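Actibind (Aspergillus niger, PDB 3TBJ) cleaves RNA as a secreted ribonuclease of the T2 family, probably with little base specificity and a preference for adenylic acid. Local coordinates at residues 68-73 with 110-115; 74-79 with 103-108. All blocks are in the same frame, centred on the assembly; numbering follows the deposited sequence.

Contact 1 of 2, residues 68-73 with 110-115. With NAG (2-acetamido-2-deoxy-beta-D-glucopyranose), chain B; PO4 (phosphate ion), chain D.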
loop_
_atom_site.group_PDB
_atom_site.type_symbol
_atom_site.label_atom_id
_atom_site.label_comp_id
_atom_site.label_asym_id
_atom_site.label_seq_id
_atom_site.Cartn_x
_atom_site.Cartn_y
_atom_site.Cartn_z
ATOM N N GLU A 68 -20.809 2.773 2.107
ATOM C CA GLU A 68 -21.379 1.645 2.830
ATOM C C GLU A 68 -22.068 0.665 1.882
ATOM O O GLU A 68 -22.144 -0.544 2.165
ATOM C CB GLU A 68 -22.361 2.103 3.921
ATOM C CG GLU A 68 -23.027 0.965 4.689
ATOM C CD GLU A 68 -23.671 1.431 5.972
ATOM O OE1 GLU A 68 -23.629 2.654 6.257
ATOM O OE2 GLU A 68 -24.196 0.565 6.695
ATOM N N SER A 69 -22.544 1.153 0.745
ATOM C CA SER A 69 -23.201 0.258 -0.193
ATOM C C SER A 69 -22.203 -0.702 -0.881
ATOM O O SER A 69 -22.593 -1.694 -1.465
ATOM C CB SER A 69 -23.992 1.085 -1.230
ATOM O OG SER A 69 -23.147 1.530 -2.293
ATOM N N ARG A 70 -20.907 -0.405 -0.789
ATOM C CA ARG A 70 -19.887 -1.290 -1.369
ATOM C C ARG A 70 -18.891 -1.760 -0.292
ATOM O O ARG A 70 -17.739 -1.985 -0.594
ATOM C CB ARG A 70 -19.124 -0.650 -2.510
ATOM C CG ARG A 70 -20.004 -0.336 -3.725
ATOM C CD ARG A 70 -19.222 0.242 -4.887
ATOM N NE ARG A 70 -18.528 1.430 -4.510
ATOM C CZ ARG A 70 -17.210 1.653 -4.584
ATOM N NH1 ARG A 70 -16.337 0.793 -5.072
ATOM N NH2 ARG A 70 -16.746 2.837 -4.177
ATOM N N GLU A 71 -19.374 -1.932 0.928
ATOM C CA GLU A 71 -18.602 -2.597 1.985
ATOM C C GLU A 71 -19.011 -4.053 2.072
ATOM O O GLU A 71 -20.193 -4.408 1.906
ATOM C CB GLU A 71 -18.862 -1.908 3.308
ATOM C CG GLU A 71 -18.168 -0.564 3.347
ATOM C CD GLU A 71 -18.439 0.128 4.737
ATOM O OE1 GLU A 71 -18.869 -0.532 5.653
ATOM O OE2 GLU A 71 -18.344 1.331 4.851
ATOM N N TYR A 72 -18.024 -4.912 2.277
ATOM C CA TYR A 72 -18.198 -6.354 2.216
ATOM C C TYR A 72 -17.637 -7.121 3.374
ATOM O O TYR A 72 -16.705 -6.632 4.072
ATOM C CB TYR A 72 -17.504 -6.869 0.902
ATOM C CG TYR A 72 -18.214 -6.218 -0.320
ATOM C CD1 TYR A 72 -19.562 -6.518 -0.603
ATOM C CD2 TYR A 72 -17.560 -5.338 -1.140
ATOM C CE1 TYR A 72 -20.238 -5.886 -1.637
ATOM C CE2 TYR A 72 -18.208 -4.730 -2.183
ATOM C CZ TYR A 72 -19.513 -5.006 -2.463
ATOM O OH TYR A 72 -20.162 -4.348 -3.514
ATOM N N SER A 73 -18.202 -8.314 3.624
ATOM C CA SER A 73 -17.702 -9.228 4.653
ATOM C C SER A 73 -17.307 -10.544 4.017
ATOM O O SER A 73 -17.259 -11.579 4.693
ATOM C CB SER A 73 -18.773 -9.507 5.738
ATOM O OG SER A 73 -19.989 -9.843 5.134
ATOM N N HIS A 110 -11.281 -4.949 6.147
ATOM C CA HIS A 110 -10.956 -3.596 6.742
ATOM C C HIS A 110 -10.323 -2.697 5.712
ATOM O O HIS A 110 -10.720 -1.536 5.496
ATOM C CB HIS A 110 -10.088 -3.747 7.975
ATOM C CG HIS A 110 -9.587 -2.448 8.527
ATOM N ND1 HIS A 110 -10.413 -1.577 9.206
ATOM C CD2 HIS A 110 -8.363 -1.869 8.488
ATOM C CE1 HIS A 110 -9.727 -0.479 9.505
ATOM N NE2 HIS A 110 -8.471 -0.637 9.098
ATOM N N GLU A 111 -9.277 -3.199 5.038
ATOM C CA GLU A 111 -8.620 -2.414 4.026
ATOM C C GLU A 111 -9.523 -1.964 2.857
ATOM O O GLU A 111 -9.543 -0.777 2.518
ATOM C CB GLU A 111 -7.372 -3.136 3.500
ATOM C CG GLU A 111 -6.283 -3.161 4.650
ATOM C CD GLU A 111 -5.827 -1.770 5.215
ATOM O OE1 GLU A 111 -5.634 -0.828 4.361
ATOM O OE2 GLU A 111 -5.706 -1.578 6.501
ATOM N N TRP A 112 -10.297 -2.892 2.284
ATOM C CA TRP A 112 -11.246 -2.516 1.198
ATOM C C TRP A 112 -12.287 -1.525 1.788
ATOM O O TRP A 112 -12.568 -0.502 1.171
ATOM C CB TRP A 112 -11.930 -3.781 0.588
ATOM C CG TRP A 112 -13.060 -3.353 -0.227
ATOM C CD1 TRP A 112 -14.343 -3.362 0.123
ATOM C CD2 TRP A 112 -12.973 -2.602 -1.449
ATOM N NE1 TRP A 112 -15.115 -2.744 -0.865
ATOM C CE2 TRP A 112 -14.260 -2.192 -1.792
ATOM C CE3 TRP A 112 -11.918 -2.223 -2.239
ATOM C CZ2 TRP A 112 -14.527 -1.461 -2.960
ATOM C CZ3 TRP A 112 -12.149 -1.424 -3.368
ATOM C CH2 TRP A 112 -13.440 -1.041 -3.684
ATOM N N ASN A 113 -12.963 -1.927 2.867
ATOM C CA ASN A 113 -14.038 -1.125 3.420
ATOM C C ASN A 113 -13.615 0.301 3.770
ATOM O O ASN A 113 -14.258 1.290 3.400
ATOM C CB ASN A 113 -14.704 -1.866 4.582
ATOM C CG ASN A 113 -15.349 -3.124 4.123
ATOM O OD1 ASN A 113 -15.629 -3.262 2.891
ATOM N ND2 ASN A 113 -15.702 -4.049 5.080
ATOM N N LYS A 114 -12.492 0.398 4.429
ATOM C CA LYS A 114 -12.019 1.670 4.906
ATOM C C LYS A 114 -11.438 2.515 3.814
ATOM O O LYS A 114 -11.696 3.704 3.725
ATOM C CB LYS A 114 -10.913 1.444 5.994
ATOM C CG LYS A 114 -10.478 2.824 6.628
ATOM C CD LYS A 114 -9.619 2.573 7.866
ATOM C CE LYS A 114 -9.180 3.982 8.430
ATOM N NZ LYS A 114 -8.383 3.783 9.667
ATOM N N HIS A 115 -10.577 1.920 3.007
ATOM C CA HIS A 115 -9.797 2.707 2.110
ATOM C C HIS A 115 -10.126 2.528 0.601
ATOM O O HIS A 115 -10.106 3.496 -0.202
ATOM C CB HIS A 115 -8.325 2.370 2.311
ATOM C CG HIS A 115 -7.746 2.864 3.599
ATOM N ND1 HIS A 115 -7.645 4.215 3.907
ATOM C CD2 HIS A 115 -7.213 2.194 4.647
ATOM C CE1 HIS A 115 -7.021 4.334 5.077
ATOM N NE2 HIS A 115 -6.789 3.118 5.559
HETATM C C1 NAG B . -20.272 -10.984 -1.283
HETATM C C2 NAG B . -20.948 -11.807 -2.406
HETATM C C3 NAG B . -21.827 -10.906 -3.304
HETATM C C4 NAG B . -22.759 -10.153 -2.446
HETATM C C5 NAG B . -22.032 -9.344 -1.331
HETATM C C6 NAG B . -22.814 -8.436 -0.398
HETATM C C7 NAG B . -19.714 -13.744 -3.237
HETATM C C8 NAG B . -18.861 -14.400 -4.261
HETATM N N2 NAG B . -20.042 -12.465 -3.326
HETATM O O3 NAG B . -22.492 -11.762 -4.226
HETATM O O4 NAG B . -23.378 -9.276 -3.333
HETATM O O5 NAG B . -21.256 -10.274 -0.558
HETATM O O6 NAG B . -23.857 -9.222 0.107
HETATM O O7 NAG B . -20.129 -14.442 -2.347
HETATM P P PO4 D . -5.472 1.458 8.415
HETATM O O1 PO4 D . -6.009 2.862 8.166
HETATM O O2 PO4 D . -4.023 1.664 8.959
HETATM O O3 PO4 D . -5.368 0.597 7.127
HETATM O O4 PO4 D . -6.393 0.765 9.378
#

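Contact 2 of 2, residues 74-79 with 103-108. With NAG (2-acetamido-2-deoxy-beta-D-glucopyranose), chain B.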
loop_
_atom_site.group_PDB
_atom_site.type_symbol
_atom_site.label_atom_id
_atom_site.label_comp_id
_atom_site.label_asym_id
_atom_site.label_seq_id
_atom_site.Cartn_x
_atom_site.Cartn_y
_atom_site.Cartn_z
ATOM N N ASN A 74 -16.925 -10.508 2.752
ATOM C CA ASN A 74 -16.648 -11.766 2.015
ATOM C C ASN A 74 -15.649 -11.576 0.926
ATOM O O ASN A 74 -15.835 -12.071 -0.187
ATOM C CB ASN A 74 -17.910 -12.354 1.420
ATOM C CG ASN A 74 -18.572 -11.383 0.374
ATOM O OD1 ASN A 74 -18.225 -10.215 0.262
ATOM N ND2 ASN A 74 -19.546 -11.880 -0.338
ATOM N N ILE A 75 -14.524 -10.946 1.282
ATOM C CA ILE A 75 -13.483 -10.687 0.298
ATOM C C ILE A 75 -12.904 -11.956 -0.274
ATOM O O ILE A 75 -12.677 -12.052 -1.482
ATOM C CB ILE A 75 -12.305 -9.854 0.936
ATOM C CG1 ILE A 75 -12.715 -8.435 1.371
ATOM C CG2 ILE A 75 -11.085 -9.780 -0.050
ATOM C CD1 ILE A 75 -13.325 -7.551 0.246
ATOM N N THR A 76 -12.665 -12.978 0.555
ATOM C CA THR A 76 -12.066 -14.223 0.083
ATOM C C THR A 76 -13.020 -14.891 -0.924
ATOM O O THR A 76 -12.643 -15.388 -1.994
ATOM C CB THR A 76 -11.888 -15.208 1.260
ATOM O OG1 THR A 76 -10.933 -14.643 2.124
ATOM C CG2 THR A 76 -11.364 -16.594 0.795
ATOM N N SER A 77 -14.305 -14.855 -0.623
ATOM C CA SER A 77 -15.293 -15.413 -1.568
ATOM C C SER A 77 -15.366 -14.642 -2.875
ATOM O O SER A 77 -15.577 -15.231 -3.970
ATOM C CB SER A 77 -16.698 -15.462 -0.938
ATOM O OG SER A 77 -16.643 -16.331 0.192
ATOM N N ILE A 78 -15.250 -13.306 -2.790
ATOM C CA ILE A 78 -15.256 -12.450 -4.007
ATOM C C ILE A 78 -14.051 -12.790 -4.858
ATOM O O ILE A 78 -14.198 -13.040 -6.067
ATOM C CB ILE A 78 -15.230 -10.987 -3.631
ATOM C CG1 ILE A 78 -16.566 -10.541 -3.082
ATOM C CG2 ILE A 78 -14.747 -10.125 -4.839
ATOM C CD1 ILE A 78 -16.501 -9.213 -2.336
ATOM N N LEU A 79 -12.878 -12.921 -4.264
ATOM C CA LEU A 79 -11.708 -13.261 -5.059
ATOM C C LEU A 79 -11.804 -14.669 -5.693
ATOM O O LEU A 79 -11.392 -14.881 -6.874
ATOM C CB LEU A 79 -10.396 -13.134 -4.270
ATOM C CG LEU A 79 -10.133 -11.724 -3.662
ATOM C CD1 LEU A 79 -8.847 -11.679 -2.756
ATOM C CD2 LEU A 79 -9.972 -10.683 -4.705
ATOM N N GLU A 103 -7.446 -14.661 10.544
ATOM C CA GLU A 103 -7.786 -13.247 10.627
ATOM C C GLU A 103 -7.525 -12.464 9.328
ATOM O O GLU A 103 -7.835 -11.271 9.239
ATOM C CB GLU A 103 -7.017 -12.619 11.807
ATOM C CG GLU A 103 -7.530 -13.095 13.228
ATOM C CD GLU A 103 -7.226 -14.618 13.524
ATOM O OE1 GLU A 103 -6.033 -15.073 13.447
ATOM O OE2 GLU A 103 -8.215 -15.379 13.779
ATOM N N ASP A 104 -6.991 -13.152 8.310
ATOM C CA ASP A 104 -6.739 -12.490 7.033
ATOM C C ASP A 104 -8.038 -11.872 6.487
ATOM O O ASP A 104 -8.009 -10.687 6.085
ATOM C CB ASP A 104 -6.202 -13.454 6.000
ATOM C CG ASP A 104 -4.842 -13.911 6.277
ATOM O OD1 ASP A 104 -4.164 -13.311 7.179
ATOM O OD2 ASP A 104 -4.395 -14.843 5.519
ATOM N N GLU A 105 -9.153 -12.593 6.486
ATOM C CA GLU A 105 -10.413 -12.136 5.873
ATOM C C GLU A 105 -10.826 -10.791 6.509
ATOM O O GLU A 105 -11.116 -9.813 5.798
ATOM C CB GLU A 105 -11.502 -13.178 6.059
ATOM C CG GLU A 105 -12.927 -12.704 5.727
ATOM C CD GLU A 105 -13.104 -12.191 4.284
ATOM O OE1 GLU A 105 -12.381 -12.654 3.382
ATOM O OE2 GLU A 105 -13.982 -11.278 4.081
ATOM N N SER A 106 -10.816 -10.700 7.849
ATOM C CA SER A 106 -11.288 -9.463 8.498
ATOM C C SER A 106 -10.327 -8.334 8.133
ATOM O O SER A 106 -10.788 -7.221 7.872
ATOM C CB SER A 106 -11.374 -9.581 10.052
ATOM O OG SER A 106 -10.124 -10.005 10.570
ATOM N N PHE A 107 -9.016 -8.596 8.053
ATOM C CA PHE A 107 -8.014 -7.555 7.694
ATOM C C PHE A 107 -8.297 -7.017 6.286
ATOM O O PHE A 107 -8.261 -5.778 6.014
ATOM C CB PHE A 107 -6.580 -8.144 7.789
ATOM C CG PHE A 107 -5.438 -7.177 7.575
ATOM C CD1 PHE A 107 -5.512 -5.849 7.759
ATOM C CD2 PHE A 107 -4.247 -7.669 7.125
ATOM C CE1 PHE A 107 -4.402 -5.037 7.568
ATOM C CE2 PHE A 107 -3.154 -6.903 6.981
ATOM C CZ PHE A 107 -3.205 -5.600 7.153
ATOM N N TRP A 108 -8.518 -7.950 5.338
ATOM C CA TRP A 108 -8.766 -7.511 3.944
ATOM C C TRP A 108 -10.076 -6.784 3.809
ATOM O O TRP A 108 -10.173 -5.788 3.092
ATOM C CB TRP A 108 -8.707 -8.728 3.057
ATOM C CG TRP A 108 -7.409 -9.464 3.130
ATOM C CD1 TRP A 108 -6.134 -8.948 3.364
ATOM C CD2 TRP A 108 -7.185 -10.860 2.811
ATOM N NE1 TRP A 108 -5.205 -9.953 3.323
ATOM C CE2 TRP A 108 -5.800 -11.105 2.921
ATOM C CE3 TRP A 108 -8.010 -11.893 2.410
ATOM C CZ2 TRP A 108 -5.260 -12.368 2.769
ATOM C CZ3 TRP A 108 -7.453 -13.169 2.229
ATOM C CH2 TRP A 108 -6.084 -13.376 2.382
HETATM C C1 NAG B . -20.272 -10.984 -1.283
HETATM C C2 NAG B . -20.948 -11.807 -2.406
HETATM C C3 NAG B . -21.827 -10.906 -3.304
HETATM C C4 NAG B . -22.759 -10.153 -2.446
HETATM C C5 NAG B . -22.032 -9.344 -1.331
HETATM C C6 NAG B . -22.814 -8.436 -0.398
HETATM C C7 NAG B . -19.714 -13.744 -3.237
HETATM C C8 NAG B . -18.861 -14.400 -4.261
HETATM N N2 NAG B . -20.042 -12.465 -3.326
HETATM O O3 NAG B . -22.492 -11.762 -4.226
HETATM O O4 NAG B . -23.378 -9.276 -3.333
HETATM O O5 NAG B . -21.256 -10.274 -0.558
HETATM O O6 NAG B . -23.857 -9.222 0.107
HETATM O O7 NAG B . -20.129 -14.442 -2.347
#

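Contact 1 of 2, residues 68-73 with 110-115
Asn113 and Trp112, neighbours on helix 104-116, hold the loop 70-72 through its backbone. The Asn113 side chain can be followed outward. Asn113 CB lies 3.9 Å from Glu71 CG. CG of Asn113 sits beside its own backbone N (chi1 -64°), which swings the amide over to the loop. There Asn113 OD1 accepts from Tyr72 N at 3.0 Å, the donor tilted from the carbonyl plane. Asn113 ND2 gives a fairly straight bond to Tyr72 O, 2.9 Å away and close to the amide plane. One amide thus pairs with both the N-H and the C=O of Tyr72, which fixes which way round the amide sits. Asn113 OD1 also packs against CA and CB of Glu71.

In the RNase T2 fold this helix carries two predicted catalytic residues, Glu111 and His115, whose side chains stay well clear of the loop. A phosphate ion, probably from the crystallisation liquor, lies beside them. His115 NE2 and Lys114 NZ both donate to its O1, and His110 NE2 donates to O4.

Trp112 holds the loop two residues before Tyr72, at Arg70. Trp112 NE1 donates to Arg70 O at 2.7 Å, and the oxygen lies at the ring edge. The Tyr72 ring lies alongside, planes at 23° but slid apart, with Tyr72 CD2 3.6 Å from Trp112 NE1. Arg70 NH1 comes near Trp112 CZ2, with the guanidinium plane steep to the indole; the Arg70 charge is paired with Glu135 and Asp67. At the edge of the Tyr72 ring, Tyr72 CD1 rests 3.8 Å from C6 of the N-acetylglucosamine.

Contact 2 of 2, residues 74-79 with 103-108
The Glu105 carboxylate accepts from the first two backbone N-H groups of helix 75-81, reaching across from helix 104-116 of the RNase T2 fold. Glu105 OE1 accepts twice from Thr76: from the backbone N at 2.9 Å, on the syn side, and from OG1 at 2.8 Å. Glu105 OE2 accepts from Ile75 N at 2.9 Å, although the position of OE2 is less certain. These bonds occupy N-H groups that the first helical turn cannot pair internally. The helix start would favour a negative carboxylate, while nearby Glu109 would oppose it. Asn74 holds the N-cap position, but its side chain makes no capping bond.

Torsions on both sides bring the groups together. Glu105 leaves its helix with CG opposite the backbone N (chi1 168°), then bends at chi2 (58°) to turn the carboxylate toward the other helix. Thr76 OG1 sits beside its own N, which lets one oxygen of Glu105 meet both.

Beyond the carboxylate, Ile75 CG2 packs 4.1 Å from Trp108 CB. Thr76 OG1 is at the edge of the Trp108 indole. Trp108 is positioned by its NE1 bond to Trp95 O and by an edge-to-face contact with the Trp95 ring. Leu88 and Met91 of helix 85-94 also pack on it. The short helical segments 75-79 and 104-108 run nearly at right angles, their axes 10.0 Å apart. Asn74 ND2 is bonded covalently to C1 of an N-acetylglucosamine, at 1.5 Å.

In the fold
Both contacts use helix 104-116, and contact 2 is nested in the chain between the two segments of contact 1. Contact 1 is the more buried. There the helix supplies an amide and an indole that bind a loop backbone, and the bonds that cross between its two segments join neutral groups. Contact 2 is only partly buried, and a carboxylate meets the N-terminal N-H groups of a helix. The two join where Ile75 CD1 packs 4.0 Å from Trp112 CB and Ile78 touches the Tyr72 ring. Helix 134-148 covers both, through Val136 and Phe140. Both also touch the glycan, contact 2 by its covalent attachment and contact 1 by the edge of the Tyr72 ring.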